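Local coordinates for uncharacterized protein (Legionella pneumophila subsp. pneumophila str. Philadelphia 1, PDB 4EZI) that has no established function but adopts the alpha/beta hydrolase fold and may act as a lipase on triacylglycerols, at residues Q51-N56 against N124-H129; Y99-A104 against F357-Q362; G110-M115 against Y157-K162. One frame throughout, in Å; residues are numbered along the deposited sequence. Where two conformers were deposited one is given.

Contact 1. Residues Q51-N56 against N124-H129; sequences QSPDGN and NELTLH
Leu126 meets Ser52 and Pro53 through a single methyl, CD1, which rests against the base of a tight hairpin turn. Its chi1 of -60° sets CG opposite the carbonyl carbon and beside the backbone N, and an extended chi2 (171°) then carries CD1 across the gap. There it lies 3.9 Å from Pro53 CD, the ring carbon bonded to the proline N, and 4.0 Å from Ser52 CB. Leucine suits the place because its apolar methyl can fit against the carbons of both serine and proline.

The serine divides its labour. CB receives the leucine, while OG, lodged between its own backbone N and carbonyl carbon (chi1 68°), turns to the loop and accepts the backbone N-H of Asn56 at 3.1 Å, with a second, weak bond from the N of Asp54. That hydroxyl supplies an acceptor inside the turn. Ser52 to Gly55 form a type I turn in which the ring-constrained phi of Pro53 fits the second position; Gly55, the last residue of the turn, has the positive phi that glycine accepts readily and makes the G1 bulge, and Ser52 N bonds to Asn56 O across the hairpin. On the facing loop, Asn124 OD1 accepts a weak bond from Leu126 N, in the manner of an Asx turn, and another bond from Gly120 N.

The hairpin links strands 41-51 and 57-67, and Asn124 ND2 is tied to Thr58 and Ile59 at the start of the latter. Tyr232 of helix 218-233 packs on both Pro53 and Leu126, and Pro53 also reaches Thr136 of helix 134-154, which follows the second loop.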
ATOM      1  N   GLN A  51     -12.582   0.260  11.535  1.00 10.40           N
ATOM      2  CA  GLN A  51     -13.046   1.609  11.888  1.00 11.50           C
ATOM      3  C   GLN A  51     -12.874   2.605  10.749  1.00 10.01           C
ATOM      4  O   GLN A  51     -11.864   2.623  10.045  1.00 10.75           O
ATOM      5  CB  GLN A  51     -12.293   2.118  13.114  1.00 12.90           C
ATOM      6  CG  GLN A  51     -12.574   1.338  14.386  1.00 16.58           C
ATOM      7  CD  GLN A  51     -14.020   1.458  14.823  1.00 21.34           C
ATOM      8  OE1 GLN A  51     -14.790   0.488  14.777  1.00 24.14           O
ATOM      9  NE2 GLN A  51     -14.402   2.650  15.230  1.00 21.44           N
ATOM     10  N   SER A  52     -13.847   3.481  10.602  1.00  9.88           N
ATOM     11  CA  SER A  52     -13.791   4.539   9.588  1.00 10.44           C
ATOM     12  C   SER A  52     -12.913   5.695  10.086  1.00  9.78           C
ATOM     13  O   SER A  52     -12.550   5.742  11.250  1.00 10.52           O
ATOM     14  CB  SER A  52     -15.184   5.070   9.333  1.00 10.89           C
ATOM     15  OG  SER A  52     -15.669   5.763  10.471  1.00 11.54           O
ATOM     16  N   PRO A  53     -12.622   6.692   9.227  1.00 10.13           N
ATOM     17  CA  PRO A  53     -11.888   7.872   9.682  1.00  9.93           C
ATOM     18  C   PRO A  53     -12.565   8.603  10.844  1.00 11.19           C
ATOM     19  O   PRO A  53     -11.871   9.207  11.637  1.00 13.12           O
ATOM     20  CB  PRO A  53     -11.808   8.751   8.420  1.00 11.26           C
ATOM     21  CG  PRO A  53     -11.812   7.765   7.285  1.00 11.59           C
ATOM     22  CD  PRO A  53     -12.798   6.715   7.751  1.00  9.70           C
ATOM     23  N   ASP A  54     -13.895   8.526  10.932  1.00 11.79           N
ATOM     24  CA  ASP A  54     -14.668   9.148  12.015  1.00 13.95           C
ATOM     25  C   ASP A  54     -14.842   8.245  13.246  1.00 13.97           C
ATOM     26  O   ASP A  54     -15.514   8.637  14.195  1.00 16.98           O
ATOM     27  CB  ASP A  54     -16.036   9.579  11.481  1.00 16.53           C
ATOM     28  CG  ASP A  54     -15.941  10.790  10.541  1.00 24.85           C
ATOM     29  OD1 ASP A  54     -15.181  11.736  10.855  1.00 29.03           O
ATOM     30  OD2 ASP A  54     -16.641  10.797   9.507  1.00 36.54           O
ATOM     31  N   GLY A  55     -14.230   7.068  13.249  1.00 13.06           N
ATOM     32  CA  GLY A  55     -14.264   6.180  14.411  1.00 14.81           C
ATOM     33  C   GLY A  55     -15.569   5.429  14.555  1.00 16.02           C
ATOM     34  O   GLY A  55     -16.026   5.182  15.678  1.00 18.79           O
ATOM     35  N   ASN A  56     -16.190   5.082  13.440  1.00 13.20           N
ATOM     36  CA  ASN A  56     -17.391   4.254  13.424  1.00 13.71           C
ATOM     37  C   ASN A  56     -17.098   2.928  12.732  1.00 12.91           C
ATOM     38  O   ASN A  56     -16.218   2.816  11.865  1.00 12.62           O
ATOM     39  CB  ASN A  56     -18.530   4.954  12.705  1.00 15.08           C
ATOM     40  CG  ASN A  56     -18.811   6.321  13.273  1.00 18.76           C
ATOM     41  OD1 ASN A  56     -18.928   6.473  14.485  1.00 21.36           O
ATOM     42  ND2 ASN A  56     -18.884   7.330  12.400  1.00 19.62           N
ATOM     43  N   ASN A 124     -16.485  -1.640   0.217  1.00  8.34           N
ATOM     44  CA  ASN A 124     -16.698  -0.752   1.368  1.00  8.44           C
ATOM     45  C   ASN A 124     -17.646   0.388   1.021  1.00  8.67           C
ATOM     46  O   ASN A 124     -17.539   0.996  -0.027  1.00 10.92           O
ATOM     47  CB  ASN A 124     -15.369  -0.191   1.838  1.00  7.53           C
ATOM     48  CG  ASN A 124     -15.517   0.708   3.036  1.00  8.01           C
ATOM     49  OD1 ASN A 124     -15.189   1.888   2.970  1.00  9.05           O
ATOM     50  ND2 ASN A 124     -15.968   0.151   4.161  1.00  8.86           N
ATOM     51  N   GLU A 125     -18.562   0.696   1.935  1.00  9.36           N
ATOM     52  CA  GLU A 125     -19.618   1.644   1.631  0.50 11.03           C
ATOM     53  C   GLU A 125     -19.189   3.110   1.714  1.00 10.81           C
ATOM     54  O   GLU A 125     -19.907   3.970   1.217  1.00 12.84           O
ATOM     55  CB  GLU A 125     -20.823   1.397   2.539  0.50 13.54           C
ATOM     56  CG  GLU A 125     -20.602   1.822   3.952  0.50 16.35           C
ATOM     57  CD  GLU A 125     -21.863   1.781   4.801  0.50 23.63           C
ATOM     58  OE1 GLU A 125     -22.983   1.936   4.256  0.50 27.65           O
ATOM     59  OE2 GLU A 125     -21.724   1.625   6.029  0.50 26.52           O
ATOM     60  N   LEU A 126     -18.050   3.416   2.341  1.00  9.87           N
ATOM     61  CA  LEU A 126     -17.581   4.796   2.316  1.00 10.59           C
ATOM     62  C   LEU A 126     -17.353   5.182   0.864  1.00  9.75           C
ATOM     63  O   LEU A 126     -16.862   4.385   0.057  1.00 10.49           O
ATOM     64  CB  LEU A 126     -16.308   4.992   3.138  1.00 10.30           C
ATOM     65  CG  LEU A 126     -16.395   4.662   4.622  1.00 11.47           C
ATOM     66  CD1 LEU A 126     -15.038   4.672   5.315  1.00 13.28           C
ATOM     67  CD2 LEU A 126     -17.350   5.591   5.342  1.00 16.05           C
ATOM     68  N   THR A 127     -17.691   6.420   0.535  1.00 11.07           N
ATOM     69  CA  THR A 127     -17.743   6.839  -0.856  1.00 11.61           C
ATOM     70  C   THR A 127     -16.388   7.217  -1.450  1.00 11.65           C
ATOM     71  O   THR A 127     -16.261   7.305  -2.644  1.00 14.54           O
ATOM     72  CB  THR A 127     -18.733   7.999  -1.057  1.00 14.54           C
ATOM     73  OG1 THR A 127     -18.325   9.097  -0.254  1.00 19.82           O
ATOM     74  CG2 THR A 127     -20.143   7.567  -0.678  1.00 16.17           C
ATOM     75  N   LEU A 128     -15.392   7.431  -0.600  1.00  9.32           N
ATOM     76  CA  LEU A 128     -14.094   7.966  -1.034  1.00  8.28           C
ATOM     77  C   LEU A 128     -12.996   7.299  -0.225  1.00  6.89           C
ATOM     78  O   LEU A 128     -13.091   7.175   0.988  1.00  8.15           O
ATOM     79  CB  LEU A 128     -14.051   9.480  -0.786  1.00  8.54           C
ATOM     80  CG  LEU A 128     -12.800  10.207  -1.243  1.00  8.29           C
ATOM     81  CD1 LEU A 128     -12.559  10.057  -2.738  1.00  9.63           C
ATOM     82  CD2 LEU A 128     -12.959  11.684  -0.849  1.00 10.41           C
ATOM     83  N   HIS A 129     -11.936   6.855  -0.888  1.00  7.21           N
ATOM     84  CA  HIS A 129     -10.792   6.311  -0.177  1.00  6.81           C
ATOM     85  C   HIS A 129     -10.095   7.404   0.631  1.00  6.79           C
ATOM     86  O   HIS A 129      -9.802   8.447   0.074  1.00  7.17           O
ATOM     87  CB  HIS A 129      -9.830   5.745  -1.231  1.00  7.22           C
ATOM     88  CG  HIS A 129      -8.537   5.257  -0.682  1.00  7.09           C
ATOM     89  ND1 HIS A 129      -8.442   4.329   0.326  1.00  7.37           N
ATOM     90  CD2 HIS A 129      -7.263   5.640  -0.966  1.00  6.67           C
ATOM     91  CE1 HIS A 129      -7.158   4.169   0.636  1.00  7.49           C
ATOM     92  NE2 HIS A 129      -6.419   4.939  -0.143  1.00  6.95           N
TER

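Contact 2. Residues Y99-A104 against F357-Q362; sequences YIYLAA and FVLKEQ
Apolar packing of Leu359 against Ile100, Tyr101 and Ala104 makes the contact, all through one methyl, CD2; the arrangement described is that of one of the two deposited conformers of the leucine. Its chi1 of -179° throws CG away from the backbone N toward the facing helix. The methyl approaches Ile100 CG1 to 3.9 Å, the two side chains running alongside in opposite senses, and Ala104 CB to 4.2 Å. Ile100 and Ala104 stand one helical turn apart, and the small alanine suits the position whose CA comes nearest the other segment, 8.0 Å from the CA of Lys360.

The aromatic contact is oblique: Leu359 CD2 comes within 4.2 Å of Tyr101 CD1. Over one face of the same ring lies Ile100 CG2, 3.6 Å above its centre, so the isoleucine uses one branch for its neighbour and the other for the leucine.

Polar groups find partners outside the two segments. Tyr101 OH is hydrogen-bonded to NE2 of His355, the first residue of helix 355-370, and so ties the two helices together; Gln362 NE2 bonds to the carbonyls of Gly167 and Ala195.

With axes 11.3 Å apart and inclined by 27°, the two segments meet through buried, essentially apolar side chains. Dispersion and exclusion of water therefore supply the attraction between them, and the bond from Tyr101 to His355 adds a directional link between the helices.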
ATOM      1  N   TYR A  99      -2.609 -10.167 -10.819  1.00  7.43           N
ATOM      2  CA  TYR A  99      -2.095 -11.510 -10.908  1.00  7.27           C
ATOM      3  C   TYR A  99      -0.647 -11.604 -10.429  1.00  7.39           C
ATOM      4  O   TYR A  99      -0.263 -12.607  -9.825  1.00  7.78           O
ATOM      5  CB  TYR A  99      -2.160 -12.047 -12.334  1.00  7.72           C
ATOM      6  CG  TYR A  99      -3.525 -12.467 -12.856  1.00  7.63           C
ATOM      7  CD1 TYR A  99      -4.704 -12.254 -12.143  1.00  7.58           C
ATOM      8  CD2 TYR A  99      -3.626 -13.071 -14.089  1.00  8.53           C
ATOM      9  CE1 TYR A  99      -5.907 -12.688 -12.650  1.00  7.98           C
ATOM     10  CE2 TYR A  99      -4.817 -13.506 -14.592  1.00  7.79           C
ATOM     11  CZ  TYR A  99      -5.955 -13.303 -13.869  1.00  7.51           C
ATOM     12  OH  TYR A  99      -7.167 -13.765 -14.360  1.00  9.31           O
ATOM     13  N   ILE A 100       0.174 -10.605 -10.742  1.00  7.63           N
ATOM     14  CA  ILE A 100       1.582 -10.708 -10.423  1.00  8.09           C
ATOM     15  C   ILE A 100       1.831 -10.872  -8.920  1.00  7.11           C
ATOM     16  O   ILE A 100       2.779 -11.559  -8.527  1.00  8.27           O
ATOM     17  CB  ILE A 100       2.371  -9.483 -10.986  1.00  9.86           C
ATOM     18  CG1 ILE A 100       3.852  -9.752 -11.022  1.00 11.44           C
ATOM     19  CG2 ILE A 100       2.018  -8.191 -10.264  1.00 10.08           C
ATOM     20  CD1 ILE A 100       4.261 -10.852 -12.021  1.00 12.47           C
ATOM     21  N   TYR A 101       1.005 -10.255  -8.088  1.00  7.29           N
ATOM     22  CA  TYR A 101       1.165 -10.349  -6.636  1.00  8.03           C
ATOM     23  C   TYR A 101       0.863 -11.748  -6.150  1.00  7.72           C
ATOM     24  O   TYR A 101       1.614 -12.324  -5.368  1.00  8.17           O
ATOM     25  CB  TYR A 101       0.318  -9.293  -5.902  1.00  7.57           C
ATOM     26  CG  TYR A 101       0.517  -7.938  -6.509  1.00  9.05           C
ATOM     27  CD1 TYR A 101       1.684  -7.249  -6.301  1.00  8.93           C
ATOM     28  CD2 TYR A 101      -0.425  -7.383  -7.355  1.00 10.75           C
ATOM     29  CE1 TYR A 101       1.952  -6.020  -6.953  1.00 10.89           C
ATOM     30  CE2 TYR A 101      -0.189  -6.191  -8.011  1.00 12.51           C
ATOM     31  CZ  TYR A 101       0.990  -5.509  -7.807  1.00 11.86           C
ATOM     32  OH  TYR A 101       1.200  -4.329  -8.480  1.00 15.46           O
ATOM     33  N   LEU A 102      -0.214 -12.332  -6.656  1.00  6.98           N
ATOM     34  CA  LEU A 102      -0.542 -13.722  -6.347  1.00  7.42           C
ATOM     35  C   LEU A 102       0.532 -14.693  -6.848  1.00  7.08           C
ATOM     36  O   LEU A 102       0.952 -15.603  -6.134  1.00  7.92           O
ATOM     37  CB  LEU A 102      -1.882 -14.118  -6.958  1.00  7.49           C
ATOM     38  CG  LEU A 102      -3.098 -13.365  -6.452  1.00  8.51           C
ATOM     39  CD1 LEU A 102      -4.328 -13.962  -7.110  1.00  9.57           C
ATOM     40  CD2 LEU A 102      -3.220 -13.441  -4.918  1.00 10.99           C
ATOM     41  N   ALA A 103       0.998 -14.459  -8.069  1.00  7.27           N
ATOM     42  CA  ALA A 103       1.959 -15.344  -8.690  1.00  7.22           C
ATOM     43  C   ALA A 103       3.271 -15.366  -7.915  1.00  7.80           C
ATOM     44  O   ALA A 103       3.852 -16.422  -7.668  1.00  9.27           O
ATOM     45  CB  ALA A 103       2.162 -14.959 -10.145  1.00  8.81           C
ATOM     46  N   ALA A 104       3.753 -14.179  -7.562  1.00  7.89           N
ATOM     47  CA  ALA A 104       5.040 -14.072  -6.891  1.00  8.80           C
ATOM     48  C   ALA A 104       4.976 -14.583  -5.450  1.00  7.47           C
ATOM     49  O   ALA A 104       5.799 -15.387  -5.034  1.00  9.33           O
ATOM     50  CB  ALA A 104       5.529 -12.612  -6.961  1.00  9.43           C
ATOM     51  N   PHE A 357      10.986  -5.152 -10.411  1.00  7.96           N
ATOM     52  CA  PHE A 357      12.295  -5.311  -9.783  1.00  8.50           C
ATOM     53  C   PHE A 357      12.186  -5.201  -8.266  1.00  8.21           C
ATOM     54  O   PHE A 357      12.796  -5.977  -7.522  1.00  9.47           O
ATOM     55  CB  PHE A 357      13.290  -4.270 -10.318  1.00  9.01           C
ATOM     56  CG  PHE A 357      13.599  -4.408 -11.789  1.00  9.66           C
ATOM     57  CD1 PHE A 357      12.762  -3.854 -12.725  1.00  9.51           C
ATOM     58  CD2 PHE A 357      14.728  -5.092 -12.243  1.00 11.35           C
ATOM     59  CE1 PHE A 357      13.001  -3.986 -14.073  1.00 12.26           C
ATOM     60  CE2 PHE A 357      14.971  -5.223 -13.610  1.00 13.27           C
ATOM     61  CZ  PHE A 357      14.106  -4.678 -14.512  1.00 13.52           C
ATOM     62  N   VAL A 358      11.408  -4.236  -7.794  1.00  8.04           N
ATOM     63  CA  VAL A 358      11.155  -4.064  -6.372  1.00  7.80           C
ATOM     64  C   VAL A 358      10.406  -5.278  -5.809  1.00  8.04           C
ATOM     65  O   VAL A 358      10.777  -5.777  -4.727  1.00  8.50           O
ATOM     66  CB  VAL A 358      10.428  -2.746  -6.093  1.00  7.51           C
ATOM     67  CG1 VAL A 358       9.936  -2.685  -4.648  1.00  9.08           C
ATOM     68  CG2 VAL A 358      11.347  -1.561  -6.427  1.00  8.98           C
ATOM     69  N   LEU A 359       9.382  -5.762  -6.515  1.00  7.55           N
ATOM     70  CA  LEU A 359       8.677  -6.960  -6.048  1.00  7.87           C
ATOM     71  C   LEU A 359       9.638  -8.143  -5.871  1.00  8.64           C
ATOM     72  O   LEU A 359       9.535  -8.904  -4.904  1.00  8.86           O
ATOM     73  CB  LEU A 359       7.495  -7.276  -6.979  0.50  8.29           C
ATOM     74  CG  LEU A 359       6.572  -8.475  -6.687  0.50  8.01           C
ATOM     75  CD1 LEU A 359       6.063  -8.493  -5.274  0.50  9.98           C
ATOM     76  CD2 LEU A 359       5.402  -8.497  -7.678  0.50 10.66           C
ATOM     77  N   LYS A 360      10.540  -8.319  -6.829  1.00  8.49           N
ATOM     78  CA  LYS A 360      11.517  -9.420  -6.753  1.00  9.75           C
ATOM     79  C   LYS A 360      12.391  -9.284  -5.509  1.00  9.69           C
ATOM     80  O   LYS A 360      12.628 -10.268  -4.797  1.00 10.76           O
ATOM     81  CB  LYS A 360      12.365  -9.451  -8.028  1.00 10.14           C
ATOM     82  CG  LYS A 360      13.415 -10.550  -8.090  1.00 15.49           C
ATOM     83  CD  LYS A 360      12.886 -11.927  -7.852  1.00 21.42           C
ATOM     84  CE  LYS A 360      13.902 -13.026  -8.282  1.00 22.47           C
ATOM     85  NZ  LYS A 360      15.328 -12.604  -8.094  1.00 26.53           N
ATOM     86  N   GLU A 361      12.832  -8.064  -5.224  1.00  8.87           N
ATOM     87  CA  GLU A 361      13.599  -7.815  -4.011  1.00  9.79           C
ATOM     88  C   GLU A 361      12.819  -8.123  -2.753  1.00  9.10           C
ATOM     89  O   GLU A 361      13.381  -8.633  -1.775  1.00  9.83           O
ATOM     90  CB  GLU A 361      14.132  -6.398  -3.954  1.00  9.83           C
ATOM     91  CG  GLU A 361      15.090  -6.001  -5.072  1.00 11.99           C
ATOM     92  CD  GLU A 361      16.391  -6.800  -5.143  1.00 21.25           C
ATOM     93  OE1 GLU A 361      16.867  -7.326  -4.120  1.00 21.80           O
ATOM     94  OE2 GLU A 361      16.963  -6.865  -6.255  1.00 26.21           O
ATOM     95  N   GLN A 362      11.536  -7.771  -2.737  1.00  8.42           N
ATOM     96  CA  GLN A 362      10.698  -8.063  -1.570  1.00  8.73           C
ATOM     97  C   GLN A 362      10.622  -9.564  -1.316  1.00  9.01           C
ATOM     98  O   GLN A 362      10.834 -10.017  -0.195  1.00  9.81           O
ATOM     99  CB  GLN A 362       9.286  -7.473  -1.757  1.00  8.93           C
ATOM    100  CG  GLN A 362       9.279  -5.960  -1.754  1.00  8.55           C
ATOM    101  CD  GLN A 362       7.951  -5.373  -2.208  1.00  7.60           C
ATOM    102  OE1 GLN A 362       7.244  -5.947  -3.030  1.00  8.76           O
ATOM    103  NE2 GLN A 362       7.600  -4.210  -1.674  1.00  7.85           N
TER

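Contact 3. Residues G110-M115 against Y157-K162; sequences GYMTVM and YPISDK
Met112, a selenomethionine, reaches Tyr157 and Ile159 by stretching out and then bending at its end. With chi1 179° and an equally extended chi2 its chain runs straight from the strand, while chi3 of 114° turns the terminal methyl aside, and SE becomes the touching atom. Tyr157 comes to meet it from the facing segment, its side chain passing alongside that of the methionine.

Selenium lies 4.1 Å from Tyr157 CD2 and equally near Ile159 CG2. It stands 5.1 Å from the centroid of the tyrosine ring and 59° off the ring normal, an oblique Met-aromatic contact. The isoleucine crosses the methionine chain at a slant: its first torsion keeps CG1 between the backbone N and carbonyl carbon and brings CG2 to the selenium. A long, flexible side chain suits Met112, since the CA atoms of Met112 and Ile159 are 8.1 Å apart.

Strand 112-116, helix 134-154 and strand 162-168 form a beta-alpha-beta crossover, and this packing joins the beginning of its first strand to the chain entering its last. Met112 also touches Ala148 of the helix. Just beyond, Ser160 OG accepts the N-H of Lys162 at 3.1 Å, an ST turn at the corner leading into that strand.

Attraction here rests on dispersion, to which the ring and the polarisable selenium, standing in place of the sulfur of methionine, probably contribute. The tyrosine hydroxyl is satisfied by Pro67 O, which likely helps fix the ring beside the selenium.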
ATOM      1  N   GLY A 110       4.861 -19.447  -2.003  1.00 10.00           N
ATOM      2  CA  GLY A 110       4.090 -20.350  -1.159  1.00 10.27           C
ATOM      3  C   GLY A 110       3.479 -19.750   0.098  1.00  9.90           C
ATOM      4  O   GLY A 110       3.150 -20.476   1.018  1.00 11.89           O
ATOM      5  N   TYR A 111       3.284 -18.433   0.112  1.00  9.25           N
ATOM      6  CA  TYR A 111       2.701 -17.765   1.252  1.00  8.61           C
ATOM      7  C   TYR A 111       1.204 -17.604   1.068  1.00  8.51           C
ATOM      8  O   TYR A 111       0.704 -17.413  -0.049  1.00  8.98           O
ATOM      9  CB  TYR A 111       3.328 -16.375   1.456  1.00  9.07           C
ATOM     10  CG  TYR A 111       4.849 -16.344   1.596  1.00  8.81           C
ATOM     11  CD1 TYR A 111       5.551 -17.377   2.199  1.00 11.02           C
ATOM     12  CD2 TYR A 111       5.569 -15.266   1.127  1.00 10.31           C
ATOM     13  CE1 TYR A 111       6.934 -17.322   2.339  1.00 12.10           C
ATOM     14  CE2 TYR A 111       6.927 -15.198   1.251  1.00 11.09           C
ATOM     15  CZ  TYR A 111       7.622 -16.232   1.847  1.00 12.51           C
ATOM     16  OH  TYR A 111       8.996 -16.144   1.971  1.00 13.58           O
HETATM   17  N   MSE A 112       0.473 -17.673   2.180  1.00  8.44           N
HETATM   18  CA  MSE A 112      -0.899 -17.214   2.210  1.00  7.90           C
HETATM   19  C   MSE A 112      -0.898 -15.711   2.026  1.00  7.73           C
HETATM   20  O   MSE A 112      -0.307 -15.003   2.842  1.00  8.90           O
HETATM   21  CB  MSE A 112      -1.588 -17.631   3.503  1.00  8.43           C
HETATM   22  CG  MSE A 112      -3.044 -17.119   3.555  1.00 10.11           C
HETATM   23 SE   MSE A 112      -4.032 -17.808   5.069  0.75 11.36          SE
HETATM   24  CE  MSE A 112      -4.305 -16.197   6.033  1.00 15.73           C
ATOM     25  N   THR A 113      -1.481 -15.237   0.925  1.00  7.48           N
ATOM     26  CA  THR A 113      -1.337 -13.866   0.470  1.00  7.97           C
ATOM     27  C   THR A 113      -2.622 -13.118   0.812  1.00  7.92           C
ATOM     28  O   THR A 113      -3.723 -13.502   0.391  1.00  9.04           O
ATOM     29  CB  THR A 113      -0.964 -13.852  -1.032  1.00  8.92           C
ATOM     30  OG1 THR A 113       0.245 -14.602  -1.215  1.00  9.53           O
ATOM     31  CG2 THR A 113      -0.784 -12.452  -1.555  1.00  9.69           C
ATOM     32  N   VAL A 114      -2.486 -12.063   1.613  1.00  7.30           N
ATOM     33  CA  VAL A 114      -3.591 -11.315   2.205  1.00  7.03           C
ATOM     34  C   VAL A 114      -3.481  -9.890   1.693  1.00  6.58           C
ATOM     35  O   VAL A 114      -2.458  -9.261   1.869  1.00  7.42           O
ATOM     36  CB  VAL A 114      -3.496 -11.360   3.738  1.00  8.19           C
ATOM     37  CG1 VAL A 114      -4.542 -10.515   4.390  1.00  9.56           C
ATOM     38  CG2 VAL A 114      -3.583 -12.828   4.227  1.00  9.63           C
HETATM   39  N   MSE A 115      -4.540  -9.387   1.046  1.00  6.53           N
HETATM   40  CA  MSE A 115      -4.480  -8.132   0.314  1.00  6.25           C
HETATM   41  C   MSE A 115      -5.709  -7.287   0.620  1.00  6.92           C
HETATM   42  O   MSE A 115      -6.787  -7.530   0.066  1.00  7.13           O
HETATM   43  CB  MSE A 115      -4.381  -8.398  -1.191  1.00  6.74           C
HETATM   44  CG  MSE A 115      -3.250  -9.323  -1.556  1.00  8.82           C
HETATM   45 SE   MSE A 115      -3.078  -9.580  -3.467  0.75  7.07          SE
HETATM   46  CE  MSE A 115      -2.383  -7.864  -3.911  1.00 10.20           C
ATOM     47  N   TYR A 157      -6.864 -24.400   7.892  1.00 12.44           N
ATOM     48  CA  TYR A 157      -5.680 -24.204   7.058  1.00 11.75           C
ATOM     49  C   TYR A 157      -4.568 -23.844   8.003  1.00 13.98           C
ATOM     50  O   TYR A 157      -4.590 -22.777   8.550  1.00 14.88           O
ATOM     51  CB  TYR A 157      -5.943 -23.060   6.082  1.00 12.88           C
ATOM     52  CG  TYR A 157      -4.893 -22.895   5.006  1.00 10.32           C
ATOM     53  CD1 TYR A 157      -4.853 -23.754   3.928  1.00 12.85           C
ATOM     54  CD2 TYR A 157      -3.926 -21.903   5.104  1.00 11.60           C
ATOM     55  CE1 TYR A 157      -3.922 -23.605   2.931  1.00 11.18           C
ATOM     56  CE2 TYR A 157      -2.990 -21.753   4.121  1.00 11.70           C
ATOM     57  CZ  TYR A 157      -2.981 -22.606   3.035  1.00  9.63           C
ATOM     58  OH  TYR A 157      -2.020 -22.436   2.067  1.00 11.67           O
ATOM     59  N   PRO A 158      -3.620 -24.752   8.248  1.00 18.10           N
ATOM     60  CA  PRO A 158      -2.664 -24.351   9.265  1.00 18.42           C
ATOM     61  C   PRO A 158      -1.640 -23.400   8.683  1.00 16.64           C
ATOM     62  O   PRO A 158      -1.204 -23.558   7.589  1.00 19.16           O
ATOM     63  CB  PRO A 158      -2.009 -25.670   9.675  1.00 20.63           C
ATOM     64  CG  PRO A 158      -2.133 -26.513   8.457  1.00 21.56           C
ATOM     65  CD  PRO A 158      -3.536 -26.204   8.004  1.00 18.02           C
ATOM     66  N   ILE A 159      -1.278 -22.448   9.485  1.00 15.90           N
ATOM     67  CA  ILE A 159      -0.315 -21.444   9.136  1.00 14.16           C
ATOM     68  C   ILE A 159       0.774 -21.493  10.181  1.00 14.28           C
ATOM     69  O   ILE A 159       0.566 -21.985  11.296  1.00 19.05           O
ATOM     70  CB  ILE A 159      -1.000 -20.060   9.088  1.00 14.61           C
ATOM     71  CG1 ILE A 159      -1.852 -19.855  10.341  1.00 20.16           C
ATOM     72  CG2 ILE A 159      -1.894 -19.912   7.849  1.00 15.71           C
ATOM     73  CD1 ILE A 159      -2.215 -18.437  10.605  1.00 26.23           C
ATOM     74  N   SER A 160       1.945 -21.000   9.820  1.00 12.52           N
ATOM     75  CA  SER A 160       3.051 -20.860  10.758  1.00 12.20           C
ATOM     76  C   SER A 160       2.928 -19.498  11.431  1.00 12.11           C
ATOM     77  O   SER A 160       1.931 -18.788  11.258  1.00 14.34           O
ATOM     78  CB  SER A 160       4.370 -20.951  10.022  1.00 13.03           C
ATOM     79  OG  SER A 160       4.573 -19.785   9.248  1.00 11.33           O
ATOM     80  N   ASP A 161       3.943 -19.135  12.210  1.00 13.26           N
ATOM     81  CA  ASP A 161       4.003 -17.802  12.809  1.00 14.21           C
ATOM     82  C   ASP A 161       4.811 -16.809  11.967  1.00 12.47           C
ATOM     83  O   ASP A 161       5.029 -15.668  12.392  1.00 15.41           O
ATOM     84  CB  ASP A 161       4.495 -17.883  14.270  1.00 17.49           C
ATOM     85  CG  ASP A 161       3.455 -18.527  15.211  1.00 26.60           C
ATOM     86  OD1 ASP A 161       2.240 -18.229  15.102  1.00 29.89           O
ATOM     87  OD2 ASP A 161       3.858 -19.334  16.080  1.00 33.85           O
ATOM     88  N   LYS A 162       5.254 -17.218  10.783  1.00 10.65           N
ATOM     89  CA  LYS A 162       5.968 -16.298   9.886  1.00 10.63           C
ATOM     90  C   LYS A 162       4.965 -15.298   9.300  1.00  9.34           C
ATOM     91  O   LYS A 162       3.914 -15.681   8.782  1.00 10.39           O
ATOM     92  CB  LYS A 162       6.659 -17.037   8.747  1.00 10.70           C
ATOM     93  CG  LYS A 162       7.809 -17.981   9.174  1.00 12.55           C
ATOM     94  CD  LYS A 162       9.081 -17.229   9.522  1.00 12.48           C
ATOM     95  CE  LYS A 162      10.253 -18.187   9.824  1.00 14.16           C
ATOM     96  NZ  LYS A 162      11.502 -17.456  10.178  1.00 15.78           N
TER

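In the fold
Contacts 2 and 3 are neighbours, their centres 16 Å apart: helix 99-108 leads into strand 112-116, and Tyr101 CB packs on Met115 CE at 3.6 Å. In sequence, contact 3 is nested within the loop closed by contact 2. Contact 1 lies apart, its centre 29 Å from that of contact 2, across the chain's centre, and 27 Å from that of contact 3. Contact 1 joins two loops, contact 2 two helices, and contact 3 the start of a sheet strand to the chain entering another. Contacts 1 and 2 each have a residue bonded beside Ser169, the probable nucleophile of a triad with His351 and Asp318: His129 to Glu170, and Gln362 to Gly167. A bound di(hydroxyethyl)ether is about 13 Å from the Tyr101 side chain.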